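Local coordinates for protein CalG4 (Micromonospora echinospora, PDB 3IA7) that is a two-domain protein of the GT-B fold whose C-terminal domain resembles that of erythromycin biosynthesis protein CIII, and binds calcium ions, at residues G116-A121 / D167-Y172; A136-S141 / D183-L188; P103-Y108 / E394-R399. One frame throughout, in Å; residues are numbered along the deposited sequence.

Interaction 1. Residues G116-A121 / D167-Y172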
# COMPACT_ATOMS: atom_id res chain seq x y z
N GLY A 116 -17.99 -15.46 -14.37
CA GLY A 116 -16.86 -15.09 -15.21
C GLY A 116 -16.73 -15.96 -16.43
O GLY A 116 -16.51 -15.48 -17.54
N ARG A 117 -16.85 -17.27 -16.21
CA ARG A 117 -16.70 -18.23 -17.29
C ARG A 117 -17.89 -18.18 -18.28
O ARG A 117 -17.70 -18.34 -19.48
CB ARG A 117 -16.54 -19.64 -16.72
CG ARG A 117 -15.24 -19.80 -15.92
CD ARG A 117 -15.02 -21.27 -15.59
NE ARG A 117 -14.88 -22.03 -16.83
CZ ARG A 117 -15.17 -23.32 -16.94
NH1 ARG A 117 -15.56 -24.02 -15.89
NH2 ARG A 117 -15.05 -23.90 -18.12
N LEU A 118 -19.10 -17.91 -17.78
CA LEU A 118 -20.26 -17.75 -18.69
C LEU A 118 -20.17 -16.46 -19.57
O LEU A 118 -20.54 -16.48 -20.73
CB LEU A 118 -21.59 -17.86 -17.90
CG LEU A 118 -21.80 -19.29 -17.28
CD1 LEU A 118 -23.18 -19.27 -16.55
CD2 LEU A 118 -21.77 -20.42 -18.37
N LEU A 119 -19.68 -15.36 -19.00
CA LEU A 119 -19.45 -14.10 -19.73
C LEU A 119 -18.47 -14.37 -20.83
O LEU A 119 -18.70 -13.99 -22.00
CB LEU A 119 -18.88 -13.04 -18.76
CG LEU A 119 -19.90 -12.35 -17.83
CD1 LEU A 119 -19.09 -11.38 -16.92
CD2 LEU A 119 -20.98 -11.56 -18.60
N ALA A 120 -17.40 -15.07 -20.48
CA ALA A 120 -16.34 -15.44 -21.43
C ALA A 120 -16.89 -16.33 -22.57
O ALA A 120 -16.54 -16.13 -23.72
CB ALA A 120 -15.18 -16.15 -20.69
N ALA A 121 -17.73 -17.31 -22.24
CA ALA A 121 -18.36 -18.13 -23.26
C ALA A 121 -19.29 -17.32 -24.18
O ALA A 121 -19.17 -17.39 -25.40
CB ALA A 121 -19.13 -19.29 -22.60
N ASP A 167 -29.63 -25.88 -16.04
CA ASP A 167 -30.46 -24.98 -16.83
C ASP A 167 -29.66 -23.75 -17.27
O ASP A 167 -29.65 -23.38 -18.45
CB ASP A 167 -31.68 -24.54 -16.01
CG ASP A 167 -32.71 -23.79 -16.86
OD1 ASP A 167 -33.40 -24.42 -17.68
OD2 ASP A 167 -32.76 -22.57 -16.73
N LEU A 168 -28.95 -23.16 -16.31
CA LEU A 168 -28.15 -21.93 -16.56
C LEU A 168 -27.04 -22.21 -17.59
O LEU A 168 -26.88 -21.49 -18.56
CB LEU A 168 -27.54 -21.40 -15.23
CG LEU A 168 -26.58 -20.20 -15.36
CD1 LEU A 168 -27.37 -18.98 -15.98
CD2 LEU A 168 -25.93 -19.79 -14.04
N LEU A 169 -26.24 -23.25 -17.34
CA LEU A 169 -25.19 -23.64 -18.28
C LEU A 169 -25.72 -23.89 -19.68
O LEU A 169 -25.10 -23.52 -20.66
CB LEU A 169 -24.51 -24.93 -17.79
CG LEU A 169 -23.58 -24.76 -16.60
CD1 LEU A 169 -22.86 -26.14 -16.27
CD2 LEU A 169 -22.57 -23.71 -16.78
N GLY A 170 -26.86 -24.57 -19.77
CA GLY A 170 -27.48 -24.86 -21.06
C GLY A 170 -27.83 -23.60 -21.84
O GLY A 170 -27.76 -23.59 -23.07
N LYS A 171 -28.23 -22.54 -21.12
CA LYS A 171 -28.51 -21.25 -21.74
C LYS A 171 -27.28 -20.60 -22.39
O LYS A 171 -27.43 -19.69 -23.19
CB LYS A 171 -29.13 -20.28 -20.72
CG LYS A 171 -30.57 -20.62 -20.43
CD LYS A 171 -31.12 -19.77 -19.29
CE LYS A 171 -32.55 -20.17 -18.98
NZ LYS A 171 -33.17 -19.27 -17.92
N TYR A 172 -26.09 -21.08 -22.05
CA TYR A 172 -24.82 -20.58 -22.58
C TYR A 172 -24.15 -21.61 -23.51
O TYR A 172 -22.97 -21.48 -23.87
CB TYR A 172 -23.88 -20.17 -21.44
CG TYR A 172 -24.31 -18.88 -20.78
CD1 TYR A 172 -23.72 -17.67 -21.16
CD2 TYR A 172 -25.38 -18.85 -19.87
CE1 TYR A 172 -24.14 -16.44 -20.60
CE2 TYR A 172 -25.81 -17.62 -19.31
CZ TYR A 172 -25.18 -16.43 -19.69
OH TYR A 172 -25.56 -15.21 -19.16
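L118 and Y172 meet at about a right angle where helix 113-123, packed on the sheet of the N-terminal Rossmann-like domain of a GT-B fold, meets the end of helix 159-170 and the turn after it. The first of these helices follows central strand 105-109; Y172 lies in the turn. The contact illustrates how one leucine can serve several neighbours with different atoms. Its CB stands over the centre of the Y172 ring, a CH-pi contact 3.9 Å from CB to the ring centroid and 13° off the ring normal. Beyond CB, the two methyls divide the rest of the work. The CD2 atom of L118 lies 3.7 Å from Y172 CB and equally close to L169 CD2, whereas L118 CD1 lies 3.7 Å from L168 CG on the preceding residue. L118 CG is anti to the carbonyl carbon (chi1 -64°), and a second torsion near 180° sends CD1 on to L168, while CD2 turns toward Y172 CB and L169. L168 and L169 join in through the ends of their side chains.

Y172 N donates to L169 O at 3.0 Å. L168 O lies at the edge of the tyrosine ring, in the ring plane. The phenol end is held separately, by a hydrogen bond from Y172 OH to E95 OE2 of helix 75-98, and R122 adds a cation-pi contact with the ring. Y181 of helix 178-182 touches both L118 and L169, extending the apolar cluster. On the helix 113-123 side, the nearest approach to the ring is made by the backbone, with L118 O 3.4 Å from Y172 CD1.

Interaction 2. Residues A136-S141 / D183-L188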
# COMPACT_ATOMS: atom_id res chain seq x y z
N ALA A 136 -6.85 -24.61 -6.93
CA ALA A 136 -7.43 -25.95 -7.00
C ALA A 136 -7.01 -26.57 -8.30
O ALA A 136 -6.93 -25.92 -9.35
CB ALA A 136 -8.97 -25.92 -6.87
N ASN A 137 -6.71 -27.86 -8.21
CA ASN A 137 -6.53 -28.67 -9.41
C ASN A 137 -6.94 -30.10 -9.08
O ASN A 137 -7.53 -30.37 -8.02
CB ASN A 137 -5.07 -28.57 -9.94
CG ASN A 137 -4.03 -29.19 -8.98
OD1 ASN A 137 -4.38 -29.81 -7.98
ND2 ASN A 137 -2.73 -29.03 -9.31
N GLU A 138 -6.56 -31.06 -9.91
CA GLU A 138 -7.00 -32.45 -9.65
C GLU A 138 -6.41 -33.05 -8.36
O GLU A 138 -6.90 -34.07 -7.87
CB GLU A 138 -6.73 -33.33 -10.86
CG GLU A 138 -5.26 -33.65 -11.06
CD GLU A 138 -4.50 -32.62 -11.91
OE1 GLU A 138 -4.91 -31.41 -12.02
OE2 GLU A 138 -3.44 -33.05 -12.48
N HIS A 139 -5.36 -32.43 -7.82
CA HIS A 139 -4.69 -32.92 -6.63
C HIS A 139 -5.22 -32.36 -5.34
O HIS A 139 -5.10 -33.00 -4.27
CB HIS A 139 -3.18 -32.65 -6.73
CG HIS A 139 -2.54 -33.43 -7.82
ND1 HIS A 139 -2.46 -32.96 -9.11
CD2 HIS A 139 -2.09 -34.70 -7.86
CE1 HIS A 139 -1.91 -33.88 -9.88
NE2 HIS A 139 -1.70 -34.95 -9.15
N TYR A 140 -5.79 -31.16 -5.42
CA TYR A 140 -6.14 -30.39 -4.23
C TYR A 140 -7.22 -29.38 -4.51
O TYR A 140 -7.19 -28.65 -5.51
CB TYR A 140 -4.92 -29.65 -3.63
CG TYR A 140 -5.31 -28.81 -2.43
CD1 TYR A 140 -5.51 -29.39 -1.17
CD2 TYR A 140 -5.49 -27.43 -2.55
CE1 TYR A 140 -5.89 -28.65 -0.09
CE2 TYR A 140 -5.86 -26.67 -1.46
CZ TYR A 140 -6.07 -27.30 -0.23
OH TYR A 140 -6.42 -26.56 0.86
N SER A 141 -8.19 -29.34 -3.61
CA SER A 141 -9.23 -28.35 -3.68
C SER A 141 -9.63 -28.06 -2.24
O SER A 141 -10.10 -28.95 -1.53
CB SER A 141 -10.42 -28.85 -4.51
OG SER A 141 -11.45 -27.86 -4.43
N ASP A 183 -15.01 -28.03 -11.76
CA ASP A 183 -13.57 -28.34 -11.61
C ASP A 183 -12.65 -27.95 -12.76
O ASP A 183 -11.44 -28.13 -12.66
CB ASP A 183 -13.35 -29.85 -11.31
CG ASP A 183 -13.89 -30.24 -9.97
OD1 ASP A 183 -14.01 -29.34 -9.11
OD2 ASP A 183 -14.24 -31.44 -9.78
N GLU A 184 -13.18 -27.41 -13.87
CA GLU A 184 -12.32 -27.07 -14.99
C GLU A 184 -11.33 -25.96 -14.64
O GLU A 184 -11.68 -25.03 -13.93
CB GLU A 184 -13.14 -26.65 -16.21
CG GLU A 184 -13.83 -27.86 -16.80
CD GLU A 184 -14.58 -27.50 -18.06
OE1 GLU A 184 -15.56 -26.76 -17.96
OE2 GLU A 184 -14.20 -27.98 -19.12
N ILE A 185 -10.13 -26.06 -15.20
CA ILE A 185 -9.01 -25.13 -14.90
C ILE A 185 -8.96 -24.02 -15.95
O ILE A 185 -9.05 -24.28 -17.16
CB ILE A 185 -7.67 -25.92 -14.87
CG1 ILE A 185 -7.75 -26.94 -13.71
CG2 ILE A 185 -6.42 -24.97 -14.85
CD1 ILE A 185 -6.50 -27.83 -13.50
N GLU A 186 -8.86 -22.79 -15.49
CA GLU A 186 -8.77 -21.61 -16.37
C GLU A 186 -7.47 -21.56 -17.19
O GLU A 186 -6.48 -22.16 -16.80
CB GLU A 186 -8.93 -20.31 -15.55
CG GLU A 186 -9.33 -19.12 -16.45
CD GLU A 186 -10.46 -19.48 -17.44
OE1 GLU A 186 -11.64 -19.53 -17.03
OE2 GLU A 186 -10.16 -19.78 -18.62
N GLY A 187 -7.50 -20.91 -18.35
CA GLY A 187 -6.27 -20.78 -19.19
C GLY A 187 -5.11 -20.12 -18.42
O GLY A 187 -3.93 -20.42 -18.67
N LEU A 188 -5.46 -19.20 -17.51
CA LEU A 188 -4.51 -18.53 -16.59
C LEU A 188 -5.19 -18.27 -15.24
O LEU A 188 -6.34 -17.81 -15.18
CB LEU A 188 -3.96 -17.18 -17.16
CG LEU A 188 -3.04 -16.36 -16.22
CD1 LEU A 188 -1.68 -17.12 -15.97
CD2 LEU A 188 -2.82 -14.90 -16.74
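With CG1 anti to the carbonyl carbon (chi1 -63°) and CD1 continuing the chain fully extended (chi2 -179°), I185 brings its end methyl to N137, where I185 CD1 stops 3.9 Å from N137 CB. In the asparagine, CG sits between the backbone N and the carbonyl carbon; this chi1 of 66° turns the amide toward the backbone N-H of H139 and leaves CB to meet I185 CD1. There N137 OD1 accepts from H139 N at 2.8 Å, from above the carbonyl plane, forming an Asx turn. A backbone bond from N137 N to Y140 O, 2.9 Å long, ties the same turn together, and N137 ND2 is bonded to T203 OG1. E138, bent at its second torsion, brings OE1 to 4.2 Å from I185 CD1.

Two loops of the N-terminal domain thus meet at the surface, one leading into helix 142-150 and the other running from helix 178-182 to strand 189-191; I185 also touches R207. Since a single methyl meets a CB and, more distantly, a carboxylate oxygen, the contact is van der Waals in character, and the polar bonds that shape the asparagine loop are made apart from it.

Interaction 3. Residues P103-Y108 / E394-R399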
# COMPACT_ATOMS: atom_id res chain seq x y z
N PRO A 103 -15.84 -6.69 -23.75
CA PRO A 103 -14.43 -6.39 -23.54
C PRO A 103 -13.55 -7.40 -24.29
O PRO A 103 -14.05 -8.41 -24.75
CB PRO A 103 -14.27 -6.57 -22.02
CG PRO A 103 -15.24 -7.69 -21.66
CD PRO A 103 -16.46 -7.33 -22.56
N ASP A 104 -12.25 -7.18 -24.31
CA ASP A 104 -11.27 -8.10 -24.92
C ASP A 104 -10.90 -9.29 -24.01
O ASP A 104 -10.44 -10.33 -24.48
CB ASP A 104 -9.99 -7.33 -25.18
CG ASP A 104 -10.19 -6.19 -26.14
OD1 ASP A 104 -11.02 -6.33 -27.06
OD2 ASP A 104 -9.54 -5.14 -25.96
N LEU A 105 -11.07 -9.11 -22.71
CA LEU A 105 -10.63 -10.12 -21.73
C LEU A 105 -11.53 -10.05 -20.48
O LEU A 105 -11.86 -8.95 -20.06
CB LEU A 105 -9.18 -9.84 -21.33
CG LEU A 105 -8.65 -10.77 -20.24
CD1 LEU A 105 -8.46 -12.23 -20.79
CD2 LEU A 105 -7.35 -10.16 -19.64
N VAL A 106 -11.92 -11.20 -19.90
CA VAL A 106 -12.71 -11.27 -18.66
C VAL A 106 -11.78 -11.74 -17.55
O VAL A 106 -11.11 -12.79 -17.67
CB VAL A 106 -13.91 -12.27 -18.83
CG1 VAL A 106 -14.70 -12.49 -17.51
CG2 VAL A 106 -14.86 -11.77 -19.96
N VAL A 107 -11.64 -10.96 -16.51
CA VAL A 107 -10.79 -11.40 -15.40
C VAL A 107 -11.80 -11.57 -14.27
O VAL A 107 -12.51 -10.62 -13.94
CB VAL A 107 -9.75 -10.32 -15.05
CG1 VAL A 107 -8.92 -10.76 -13.80
CG2 VAL A 107 -8.80 -10.06 -16.24
N TYR A 108 -11.92 -12.76 -13.72
CA TYR A 108 -12.91 -12.98 -12.65
C TYR A 108 -12.26 -13.56 -11.40
O TYR A 108 -11.35 -14.43 -11.45
CB TYR A 108 -14.02 -13.93 -13.13
CG TYR A 108 -13.51 -15.33 -13.56
CD1 TYR A 108 -13.48 -16.39 -12.62
CD2 TYR A 108 -13.10 -15.60 -14.87
CE1 TYR A 108 -13.01 -17.66 -12.98
CE2 TYR A 108 -12.63 -16.94 -15.25
CZ TYR A 108 -12.61 -17.94 -14.25
OH TYR A 108 -12.18 -19.24 -14.54
N GLU A 394 -0.71 -9.73 -19.62
CA GLU A 394 -0.37 -9.24 -20.97
C GLU A 394 0.22 -10.32 -21.89
O GLU A 394 -0.11 -10.37 -23.08
CB GLU A 394 0.56 -8.02 -20.92
CG GLU A 394 -0.12 -6.77 -20.30
CD GLU A 394 0.75 -5.57 -20.42
OE1 GLU A 394 1.97 -5.69 -20.13
OE2 GLU A 394 0.21 -4.51 -20.84
N ALA A 395 1.07 -11.20 -21.34
CA ALA A 395 1.62 -12.34 -22.07
C ALA A 395 0.54 -13.34 -22.53
O ALA A 395 0.60 -13.85 -23.64
CB ALA A 395 2.71 -13.07 -21.24
N TYR A 396 -0.44 -13.61 -21.66
CA TYR A 396 -1.55 -14.51 -21.96
C TYR A 396 -2.32 -13.95 -23.13
O TYR A 396 -2.60 -14.65 -24.10
CB TYR A 396 -2.42 -14.66 -20.69
CG TYR A 396 -3.67 -15.51 -20.76
CD1 TYR A 396 -3.62 -16.89 -21.08
CD2 TYR A 396 -4.90 -14.94 -20.52
CE1 TYR A 396 -4.77 -17.65 -21.12
CE2 TYR A 396 -6.06 -15.70 -20.55
CZ TYR A 396 -5.99 -17.05 -20.84
OH TYR A 396 -7.15 -17.79 -20.80
N LEU A 397 -2.61 -12.65 -23.08
CA LEU A 397 -3.26 -11.97 -24.22
C LEU A 397 -2.48 -12.09 -25.51
O LEU A 397 -3.06 -12.38 -26.55
CB LEU A 397 -3.52 -10.51 -23.89
CG LEU A 397 -4.68 -10.20 -22.95
CD1 LEU A 397 -4.69 -8.68 -22.73
CD2 LEU A 397 -6.01 -10.63 -23.55
N GLY A 398 -1.17 -11.89 -25.44
CA GLY A 398 -0.27 -12.09 -26.56
C GLY A 398 -0.43 -13.47 -27.17
O GLY A 398 -0.38 -13.59 -28.39
N ARG A 399 -0.59 -14.50 -26.34
CA ARG A 399 -0.75 -15.86 -26.86
C ARG A 399 -2.14 -16.13 -27.43
O ARG A 399 -2.27 -16.66 -28.53
CB ARG A 399 -0.46 -16.94 -25.81
CG ARG A 399 0.92 -16.88 -25.15
CD ARG A 399 1.13 -18.03 -24.16
NE ARG A 399 0.37 -17.94 -22.90
CZ ARG A 399 0.82 -17.40 -21.77
NH1 ARG A 399 2.04 -16.86 -21.74
NH2 ARG A 399 0.06 -17.39 -20.67
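L105, first residue of central strand 105-109, packs on L397 of the last helix of the chain, a contact that displays a familiar trait of the GT-B fold: the C-terminal helix comes back to pack against the N-terminal Rossmann-like domain. Strand 105-109 runs parallel between strands 6-10 and 127-131, and helix 385-400 lies over its start.

The contact itself is apolar and buried. L397 CD2 does the touching for the helix, fitting against the leucine opposite at 3.9 Å from L105 CB and 4.0 Å from L105 CD1, with L105 CD2 slightly farther away. L105 CG is anti to the backbone N (chi1 176°), which turns the branch past L397 and keeps CB and CD1 against L397 CD2. V128 of the adjoining strand packs on both L105 and Y396.

Polar links stand at the margins. E394, a turn earlier on the helix, pairs with R31 in a salt bridge and takes a hydrogen bond with H33, both from the N-terminal part of the chain. Within the sheet, L105 is joined by backbone hydrogen bonding to L8. The phenol of Y396 is satisfied by A127, whose O is bonded to Y396 OH.

An aromatic neighbour completes the grouping: the leucine methyl approaches the Y396 ring at its edge, near the ring plane, rather than over a face, with L105 CD1 4.2 Å from Y396 CE2.

From the N terminus, residues 103-108 open the longest loop, which interaction 3 closes only when the C-terminal helix arrives at 394-399. Both other contacts fall within this span. Residues 116-121 and then 136-141 come next; 167-172 completes interaction 1 and 183-188 completes interaction 2, so these two loops cross. Interaction 1 joins helix 113-123 to the end of helix 159-170 and the turn after it, interaction 2 joins surface loops, and interaction 3 ties the chain's end to the N-terminal sheet. Direct bridges connect them: R117 NH2 forms a salt bridge with E184 OE1, and E186 OE1 is probably hydrogen-bonded to Y108 OH, linking loop 183-188 to both helix 113-123 and strand 105-109.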